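Local coordinates for protein polysaccharide Lyase Family 6 (Bacteroides cellulosilyticus, PDB 6QPS) that cleaves alginate as a calcium-binding, mannuronic acid-specific lyase of polysaccharide lyase family 6 from a human gut bacterium, at residues R369-P383 with G396-D408. Numbering follows the deposited sequence. Where two conformers were deposited one is given.
Sequences RNVRFAHNLFAGQTP and GFLFLDNEWAFSD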
ATOM      1  N   ARG A 369       6.892  17.891  17.437  0.54 12.14           N
ATOM      2  CA  ARG A 369       7.134  19.324  17.345  0.54 12.71           C
ATOM      3  C   ARG A 369       6.554  19.835  16.036  0.54  9.84           C
ATOM      4  O   ARG A 369       6.678  19.177  15.006  0.54 10.46           O
ATOM      5  CB  ARG A 369       8.654  19.640  17.360  0.54 14.95           C
ATOM      6  CG  ARG A 369       9.369  19.245  18.635  0.54 22.13           C
ATOM      7  CD  ARG A 369      10.723  19.923  18.716  0.54 24.36           C
ATOM      8  NE  ARG A 369      11.606  19.586  17.600  0.54 21.93           N
ATOM      9  CZ  ARG A 369      12.934  19.578  17.687  0.54 24.95           C
ATOM     10  NH1 ARG A 369      13.520  19.883  18.837  0.54 27.76           N
ATOM     11  NH2 ARG A 369      13.679  19.271  16.635  0.54 21.80           N
ATOM     12  N   ASN A 370       5.951  21.018  16.065  1.00 10.40           N
ATOM     13  CA  ASN A 370       5.464  21.657  14.838  1.00  9.59           C
ATOM     14  C   ASN A 370       4.530  20.748  14.049  1.00 11.30           C
ATOM     15  O   ASN A 370       4.651  20.571  12.824  1.00 10.43           O
ATOM     16  CB  ASN A 370       6.630  22.159  13.999  1.00  9.98           C
ATOM     17  CG  ASN A 370       7.285  23.319  14.639  1.00 12.85           C
ATOM     18  OD1 ASN A 370       6.601  24.301  14.954  1.00 14.24           O
ATOM     19  ND2 ASN A 370       8.577  23.218  14.907  1.00 12.71           N
ATOM     20  N   VAL A 371       3.563  20.174  14.756  1.00  9.27           N
ATOM     21  CA  VAL A 371       2.436  19.484  14.140  1.00  9.53           C
ATOM     22  C   VAL A 371       1.252  20.437  14.144  1.00  9.56           C
ATOM     23  O   VAL A 371       0.872  20.965  15.196  1.00 10.87           O
ATOM     24  CB  VAL A 371       2.084  18.202  14.900  1.00 10.84           C
ATOM     25  CG1 VAL A 371       0.927  17.466  14.227  1.00 11.30           C
ATOM     26  CG2 VAL A 371       3.289  17.295  14.987  1.00 10.03           C
ATOM     27  N   ARG A 372       0.674  20.691  12.982  1.00  9.23           N
ATOM     28  CA  ARG A 372      -0.514  21.525  12.891  1.00  8.05           C
ATOM     29  C   ARG A 372      -1.711  20.620  12.686  1.00  8.28           C
ATOM     30  O   ARG A 372      -1.693  19.767  11.796  1.00 10.14           O
ATOM     31  CB  ARG A 372      -0.414  22.553  11.758  1.00  9.94           C
ATOM     32  CG  ARG A 372      -1.532  23.615  11.852  1.00  9.90           C
ATOM     33  CD  ARG A 372      -1.492  24.640  10.706  1.00 12.11           C
ATOM     34  NE  ARG A 372      -1.895  23.996   9.455  1.00 11.65           N
ATOM     35  CZ  ARG A 372      -2.860  24.410   8.633  1.00  8.52           C
ATOM     36  NH1 ARG A 372      -3.541  25.519   8.869  1.00  8.33           N
ATOM     37  NH2 ARG A 372      -3.114  23.686   7.558  1.00  9.49           N
ATOM     38  N   PHE A 373      -2.723  20.757  13.544  1.00  8.56           N
ATOM     39  CA  PHE A 373      -3.978  20.011  13.426  1.00  7.34           C
ATOM     40  C   PHE A 373      -5.077  21.064  13.236  1.00  7.75           C
ATOM     41  O   PHE A 373      -5.529  21.675  14.207  1.00  7.49           O
ATOM     42  CB  PHE A 373      -4.175  19.138  14.687  1.00  9.35           C
ATOM     43  CG  PHE A 373      -5.327  18.162  14.581  1.00  9.17           C
ATOM     44  CD1 PHE A 373      -6.580  18.476  15.098  1.00  9.99           C
ATOM     45  CD2 PHE A 373      -5.146  16.933  13.989  1.00 10.20           C
ATOM     46  CE1 PHE A 373      -7.659  17.562  14.993  1.00  9.67           C
ATOM     47  CE2 PHE A 373      -6.204  16.024  13.879  1.00  9.65           C
ATOM     48  CZ  PHE A 373      -7.463  16.350  14.387  1.00 10.30           C
ATOM     49  N   ALA A 374      -5.486  21.291  11.984  1.00  8.35           N
ATOM     50  CA  ALA A 374      -6.341  22.413  11.633  1.00  8.93           C
ATOM     51  C   ALA A 374      -7.477  21.977  10.715  1.00  9.37           C
ATOM     52  O   ALA A 374      -7.276  21.212   9.771  1.00  8.26           O
ATOM     53  CB  ALA A 374      -5.525  23.521  10.945  1.00 11.05           C
ATOM     54  N   HIS A 375      -8.665  22.514  10.966  1.00  8.33           N
ATOM     55  CA  HIS A 375      -9.821  22.374  10.073  1.00  8.35           C
ATOM     56  C   HIS A 375     -10.260  20.932   9.905  1.00  9.69           C
ATOM     57  O   HIS A 375     -10.804  20.557   8.867  1.00  9.11           O
ATOM     58  CB  HIS A 375      -9.590  23.014   8.700  1.00  8.83           C
ATOM     59  CG  HIS A 375      -9.339  24.476   8.775  1.00 10.59           C
ATOM     60  ND1 HIS A 375     -10.315  25.368   9.149  1.00 13.32           N
ATOM     61  CD2 HIS A 375      -8.220  25.205   8.541  1.00 12.89           C
ATOM     62  CE1 HIS A 375      -9.811  26.590   9.140  1.00 15.21           C
ATOM     63  NE2 HIS A 375      -8.537  26.517   8.789  1.00 13.36           N
ATOM     64  N   ASN A 376     -10.042  20.114  10.926  1.00  7.73           N
ATOM     65  CA  ASN A 376     -10.488  18.732  10.915  1.00  8.10           C
ATOM     66  C   ASN A 376     -11.836  18.605  11.616  1.00  7.98           C
ATOM     67  O   ASN A 376     -12.133  19.322  12.577  1.00  9.22           O
ATOM     68  CB  ASN A 376      -9.478  17.815  11.613  1.00  7.66           C
ATOM     69  CG  ASN A 376      -8.105  17.878  10.975  1.00  7.74           C
ATOM     70  OD1 ASN A 376      -7.871  17.337   9.906  1.00  7.94           O
ATOM     71  ND2 ASN A 376      -7.202  18.596  11.606  1.00  8.93           N
ATOM     72  N   LEU A 377     -12.640  17.659  11.147  1.00  8.93           N
ATOM     73  CA  LEU A 377     -13.886  17.279  11.810  1.00  8.56           C
ATOM     74  C   LEU A 377     -13.624  16.041  12.670  1.00  7.83           C
ATOM     75  O   LEU A 377     -13.160  15.013  12.158  1.00  9.22           O
ATOM     76  CB  LEU A 377     -14.983  16.996  10.777  1.00  9.31           C
ATOM     77  CG  LEU A 377     -16.295  16.471  11.379  1.00  9.91           C
ATOM     78  CD1 LEU A 377     -16.949  17.472  12.319  1.00 12.05           C
ATOM     79  CD2 LEU A 377     -17.252  16.087  10.256  1.00 11.68           C
ATOM     80  N   PHE A 378     -13.890  16.158  13.967  1.00  8.42           N
ATOM     81  CA  PHE A 378     -13.797  15.055  14.928  1.00  8.88           C
ATOM     82  C   PHE A 378     -15.223  14.845  15.410  1.00  8.81           C
ATOM     83  O   PHE A 378     -15.804  15.727  16.040  1.00  9.71           O
ATOM     84  CB  PHE A 378     -12.860  15.467  16.068  1.00  9.38           C
ATOM     85  CG  PHE A 378     -12.539  14.384  17.099  1.00  7.89           C
ATOM     86  CD1 PHE A 378     -12.173  13.086  16.743  1.00  9.26           C
ATOM     87  CD2 PHE A 378     -12.545  14.718  18.431  1.00  9.82           C
ATOM     88  CE1 PHE A 378     -11.854  12.145  17.719  1.00  8.58           C
ATOM     89  CE2 PHE A 378     -12.218  13.793  19.393  1.00 10.41           C
ATOM     90  CZ  PHE A 378     -11.903  12.491  19.031  1.00 10.48           C
ATOM     91  N   ALA A 379     -15.826  13.709  15.048  1.00  9.82           N
ATOM     92  CA  ALA A 379     -17.260  13.526  15.264  1.00  9.96           C
ATOM     93  C   ALA A 379     -17.579  12.078  15.596  1.00 10.26           C
ATOM     94  O   ALA A 379     -16.789  11.168  15.319  1.00  9.83           O
ATOM     95  CB  ALA A 379     -18.053  13.954  14.023  1.00 11.85           C
ATOM     96  N   GLY A 380     -18.763  11.876  16.133  1.00  9.48           N
ATOM     97  CA  GLY A 380     -19.212  10.539  16.457  1.00 11.47           C
ATOM     98  C   GLY A 380     -20.234  10.580  17.582  1.00 12.41           C
ATOM     99  O   GLY A 380     -20.996  11.538  17.711  1.00 12.45           O
ATOM    100  N   GLN A 381     -20.259   9.497  18.358  1.00 13.23           N
ATOM    101  CA  GLN A 381     -21.174   9.360  19.483  1.00 14.90           C
ATOM    102  C   GLN A 381     -20.439   9.782  20.752  1.00 15.15           C
ATOM    103  O   GLN A 381     -20.722  10.846  21.313  1.00 16.38           O
ATOM    104  CB  GLN A 381     -21.684   7.919  19.560  1.00 17.09           C
ATOM    105  CG  GLN A 381     -22.647   7.586  18.431  1.00 24.47           C
ATOM    106  CD  GLN A 381     -21.943   7.441  17.090  1.00 38.35           C
ATOM    107  OE1 GLN A 381     -21.023   6.626  16.941  1.00 42.59           O
ATOM    108  NE2 GLN A 381     -22.369   8.235  16.106  1.00 39.71           N
ATOM    109  N   THR A 382     -19.481   8.968  21.189  1.00 16.70           N
ATOM    110  CA  THR A 382     -18.599   9.255  22.310  1.00 16.25           C
ATOM    111  C   THR A 382     -17.212   9.559  21.769  1.00 13.13           C
ATOM    112  O   THR A 382     -16.705   8.777  20.957  1.00 15.16           O
ATOM    113  CB  THR A 382     -18.516   8.012  23.210  1.00 18.85           C
ATOM    114  OG1 THR A 382     -19.817   7.700  23.733  1.00 22.39           O
ATOM    115  CG2 THR A 382     -17.551   8.241  24.343  1.00 20.51           C
ATOM    116  N   PRO A 383     -16.572  10.663  22.162  1.00 11.58           N
ATOM    117  CA  PRO A 383     -15.215  10.942  21.679  1.00 13.87           C
ATOM    118  C   PRO A 383     -14.161  10.065  22.340  1.00 13.93           C
ATOM    119  O   PRO A 383     -14.219   9.757  23.538  1.00 14.42           O
ATOM    120  CB  PRO A 383     -15.013  12.419  22.046  1.00 14.20           C
ATOM    121  CG  PRO A 383     -15.874  12.625  23.252  1.00 15.86           C
ATOM    122  CD  PRO A 383     -17.060  11.707  23.094  1.00 15.19           C
ATOM    123  N   GLY A 396       3.928  21.172  21.253  1.00 14.23           N
ATOM    124  CA  GLY A 396       4.336  20.857  19.898  1.00 13.33           C
ATOM    125  C   GLY A 396       3.217  20.852  18.882  1.00 12.13           C
ATOM    126  O   GLY A 396       3.488  20.639  17.688  1.00 14.06           O
ATOM    127  N   PHE A 397       1.981  21.125  19.293  1.00 12.55           N
ATOM    128  CA  PHE A 397       0.815  21.117  18.425  1.00 11.72           C
ATOM    129  C   PHE A 397       0.202  22.511  18.342  1.00 13.08           C
ATOM    130  O   PHE A 397       0.153  23.248  19.328  1.00 14.47           O
ATOM    131  CB  PHE A 397      -0.277  20.154  18.978  1.00 11.96           C
ATOM    132  CG  PHE A 397      -0.041  18.707  18.670  1.00 11.20           C
ATOM    133  CD1 PHE A 397       0.873  17.962  19.390  1.00 13.15           C
ATOM    134  CD2 PHE A 397      -0.754  18.077  17.674  1.00 11.79           C
ATOM    135  CE1 PHE A 397       1.099  16.630  19.093  1.00 13.50           C
ATOM    136  CE2 PHE A 397      -0.523  16.746  17.367  1.00 12.21           C
ATOM    137  CZ  PHE A 397       0.387  16.025  18.061  1.00 12.19           C
ATOM    138  N   LEU A 398      -0.282  22.864  17.171  1.00 11.00           N
ATOM    139  CA  LEU A 398      -1.172  24.005  16.983  1.00 13.27           C
ATOM    140  C   LEU A 398      -2.524  23.417  16.596  1.00 12.04           C
ATOM    141  O   LEU A 398      -2.644  22.809  15.527  1.00 11.92           O
ATOM    142  CB  LEU A 398      -0.632  24.931  15.894  1.00 13.21           C
ATOM    143  CG  LEU A 398      -1.575  26.037  15.388  1.00 15.33           C
ATOM    144  CD1 LEU A 398      -1.982  26.964  16.530  1.00 17.89           C
ATOM    145  CD2 LEU A 398      -0.929  26.840  14.261  1.00 16.81           C
ATOM    146  N   PHE A 399      -3.514  23.542  17.479  1.00 11.88           N
ATOM    147  CA  PHE A 399      -4.882  23.103  17.200  1.00 10.76           C
ATOM    148  C   PHE A 399      -5.663  24.334  16.769  1.00 11.67           C
ATOM    149  O   PHE A 399      -5.808  25.278  17.556  1.00 13.45           O
ATOM    150  CB  PHE A 399      -5.548  22.497  18.436  1.00 11.98           C
ATOM    151  CG  PHE A 399      -4.864  21.292  18.995  1.00 11.29           C
ATOM    152  CD1 PHE A 399      -5.154  20.020  18.520  1.00 12.66           C
ATOM    153  CD2 PHE A 399      -3.961  21.422  20.017  1.00 12.93           C
ATOM    154  CE1 PHE A 399      -4.522  18.897  19.053  1.00 15.39           C
ATOM    155  CE2 PHE A 399      -3.348  20.300  20.575  1.00 15.14           C
ATOM    156  CZ  PHE A 399      -3.617  19.047  20.070  1.00 14.04           C
ATOM    157  N   LEU A 400      -6.177  24.330  15.539  1.00 10.55           N
ATOM    158  CA  LEU A 400      -6.796  25.519  14.968  1.00 10.34           C
ATOM    159  C   LEU A 400      -8.061  25.193  14.181  1.00  9.12           C
ATOM    160  O   LEU A 400      -8.019  24.451  13.200  1.00 10.95           O
ATOM    161  CB  LEU A 400      -5.786  26.219  14.071  1.00 12.22           C
ATOM    162  CG  LEU A 400      -6.244  27.522  13.468  1.00 16.11           C
ATOM    163  CD1 LEU A 400      -6.565  28.549  14.539  1.00 17.77           C
ATOM    164  CD2 LEU A 400      -5.168  28.046  12.537  1.00 16.49           C
ATOM    165  N   ASP A 401      -9.181  25.772  14.606  1.00 10.13           N
ATOM    166  CA  ASP A 401     -10.423  25.759  13.835  1.00 10.97           C
ATOM    167  C   ASP A 401     -10.857  24.346  13.432  1.00 10.03           C
ATOM    168  O   ASP A 401     -11.340  24.116  12.321  1.00 11.60           O
ATOM    169  CB  ASP A 401     -10.305  26.683  12.623  1.00 13.49           C
ATOM    170  CG  ASP A 401     -10.179  28.150  13.010  1.00 15.50           C
ATOM    171  OD1 ASP A 401     -10.754  28.547  14.057  1.00 19.64           O
ATOM    172  OD2 ASP A 401      -9.529  28.916  12.250  1.00 18.28           O
ATOM    173  N   ASN A 402     -10.777  23.415  14.373  1.00  9.64           N
ATOM    174  CA  ASN A 402     -11.387  22.101  14.208  1.00  8.31           C
ATOM    175  C   ASN A 402     -12.832  22.116  14.711  1.00 10.84           C
ATOM    176  O   ASN A 402     -13.254  23.013  15.443  1.00 11.62           O
ATOM    177  CB  ASN A 402     -10.562  21.059  14.966  1.00  8.44           C
ATOM    178  CG  ASN A 402      -9.096  21.075  14.566  1.00  8.49           C
ATOM    179  OD1 ASN A 402      -8.728  20.573  13.505  1.00  8.89           O
ATOM    180  ND2 ASN A 402      -8.247  21.666  15.411  1.00  9.70           N
ATOM    181  N   GLU A 403     -13.604  21.118  14.280  1.00 10.47           N
ATOM    182  CA  GLU A 403     -14.999  20.972  14.675  1.00  9.42           C
ATOM    183  C   GLU A 403     -15.173  19.710  15.503  1.00 10.10           C
ATOM    184  O   GLU A 403     -14.556  18.681  15.223  1.00 10.53           O
ATOM    185  CB  GLU A 403     -15.900  20.958  13.448  1.00 13.28           C
ATOM    186  CG  GLU A 403     -16.072  22.348  12.848  1.00 14.56           C
ATOM    187  CD  GLU A 403     -16.964  22.377  11.621  1.00 21.11           C
ATOM    188  OE1 GLU A 403     -17.310  21.299  11.104  1.00 24.64           O
ATOM    189  OE2 GLU A 403     -17.304  23.488  11.169  1.00 28.91           O
ATOM    190  N   TRP A 404     -16.047  19.804  16.507  1.00  9.79           N
ATOM    191  CA  TRP A 404     -16.259  18.761  17.504  1.00  9.13           C
ATOM    192  C   TRP A 404     -17.748  18.446  17.527  1.00 10.37           C
ATOM    193  O   TRP A 404     -18.562  19.294  17.924  1.00 11.43           O
ATOM    194  CB  TRP A 404     -15.802  19.307  18.859  1.00  9.33           C
ATOM    195  CG  TRP A 404     -15.995  18.413  20.058  1.00  9.76           C
ATOM    196  CD1 TRP A 404     -17.167  18.172  20.744  1.00 12.21           C
ATOM    197  CD2 TRP A 404     -14.970  17.692  20.762  1.00 10.13           C
ATOM    198  NE1 TRP A 404     -16.926  17.324  21.795  1.00 11.91           N
ATOM    199  CE2 TRP A 404     -15.587  17.031  21.840  1.00 12.84           C
ATOM    200  CE3 TRP A 404     -13.585  17.560  20.593  1.00 10.46           C
ATOM    201  CZ2 TRP A 404     -14.872  16.235  22.732  1.00 12.69           C
ATOM    202  CZ3 TRP A 404     -12.881  16.762  21.473  1.00 10.86           C
ATOM    203  CH2 TRP A 404     -13.529  16.116  22.540  1.00 12.34           C
ATOM    204  N   ALA A 405     -18.117  17.245  17.090  1.00 11.24           N
ATOM    205  CA  ALA A 405     -19.539  16.888  16.953  1.00 11.86           C
ATOM    206  C   ALA A 405     -19.847  15.517  17.565  1.00  9.98           C
ATOM    207  O   ALA A 405     -19.743  14.473  16.914  1.00 10.53           O
ATOM    208  CB  ALA A 405     -19.991  16.975  15.489  1.00 14.24           C
ATOM    209  N   PHE A 406     -20.246  15.520  18.839  1.00 12.91           N
ATOM    210  CA  PHE A 406     -20.531  14.307  19.603  1.00 12.43           C
ATOM    211  C   PHE A 406     -21.866  14.463  20.329  1.00 14.25           C
ATOM    212  O   PHE A 406     -22.406  15.565  20.465  1.00 16.10           O
ATOM    213  CB  PHE A 406     -19.384  13.985  20.568  1.00 12.19           C
ATOM    214  CG  PHE A 406     -18.087  13.628  19.861  1.00 10.38           C
ATOM    215  CD1 PHE A 406     -17.122  14.594  19.574  1.00 11.79           C
ATOM    216  CD2 PHE A 406     -17.868  12.338  19.440  1.00 10.29           C
ATOM    217  CE1 PHE A 406     -15.959  14.240  18.913  1.00 10.71           C
ATOM    218  CE2 PHE A 406     -16.708  11.984  18.788  1.00  9.94           C
ATOM    219  CZ  PHE A 406     -15.758  12.919  18.524  1.00 10.18           C
ATOM    220  N   SER A 407     -22.402  13.328  20.796  1.00 16.67           N
ATOM    221  CA  SER A 407     -23.775  13.287  21.293  1.00 18.49           C
ATOM    222  C   SER A 407     -23.940  14.095  22.569  1.00 19.03           C
ATOM    223  O   SER A 407     -24.939  14.808  22.724  1.00 19.38           O
ATOM    224  CB  SER A 407     -24.193  11.839  21.545  1.00 22.69           C
ATOM    225  OG  SER A 407     -24.138  11.069  20.362  1.00 23.41           O
ATOM    226  N   ASP A 408     -22.991  13.975  23.507  1.00 17.94           N
ATOM    227  CA  ASP A 408     -23.067  14.718  24.762  1.00 17.86           C
ATOM    228  C   ASP A 408     -22.500  16.107  24.517  1.00 16.94           C
ATOM    229  O   ASP A 408     -21.311  16.250  24.207  1.00 16.96           O
ATOM    230  CB  ASP A 408     -22.274  13.989  25.853  1.00 21.26           C
ATOM    231  CG  ASP A 408     -22.434  14.624  27.231  1.00 24.79           C
ATOM    232  OD1 ASP A 408     -22.838  15.804  27.323  1.00 22.94           O
ATOM    233  OD2 ASP A 408     -22.160  13.935  28.241  1.00 27.23           O
TER
HETATM  234  O   HOH W   1      -7.558  28.929  10.233  1.00 16.63           O
HETATM  235  O   HOH W   2     -12.841  24.657   9.362  1.00 29.55           O
HETATM  236  O   HOH W   3     -23.619  12.326  17.929  1.00 26.08           O
HETATM  237  O   HOH W   4     -20.796  12.044  23.765  1.00 20.49           O
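Asn402 bridges to both Phe373 and Asn376 where two parallel strands, 371-379 and 397-405, turn a corner together at His375 and Asp401, both with positive phi. Its ND2 donates to Phe373 O at 3.0 Å, a nearly straight bond that leaves within the amide plane yet lands 44° out of the carbonyl plane; Leu400 N reaches the same oxygen from the opposite face. On the other branch, OD1 accepts from Asn376 N at 2.9 Å and from Asn376 ND2 at 3.1 Å. The two amide planes are nearly parallel, 9° apart, and the side chains lie side by side, as in the rows of hydrogen-bonded asparagines at the turns of parallel beta-helices. With CG beside the backbone N, the Asn402 amide turns inward to span the bend. Replacing Asn402 by an alanine is likely to leave Asn376 N without its acceptor and Phe373 O with Leu400 N alone of the two donors described, so that the bend is held less firmly. Strand pairing resumes with Glu403 N to Asn376 O, 2.9 Å.

On the outer side of the bend one water joins His375 NE2 to Asp401 OD2; at the far end of the strands a second, accepting from Asp408 N, donates to Gln381 O, which also takes Ser407 N on a lone pair. The inner face is aromatic: Phe406 turns its edge to the Phe378 face (planes at 71°), while Pro383 CB sits over the Phe406 ring, 3.5 Å from its centroid.

These are successive coils of the right-handed parallel beta-helix of this family, far from the calcium site. Asn376 continues the asparagine contacts back to Ile347 O and Asn350 N on strand 345-353; Asn402 ND2 also donates to Gly423 O, and strand 424-426 covers the following edge.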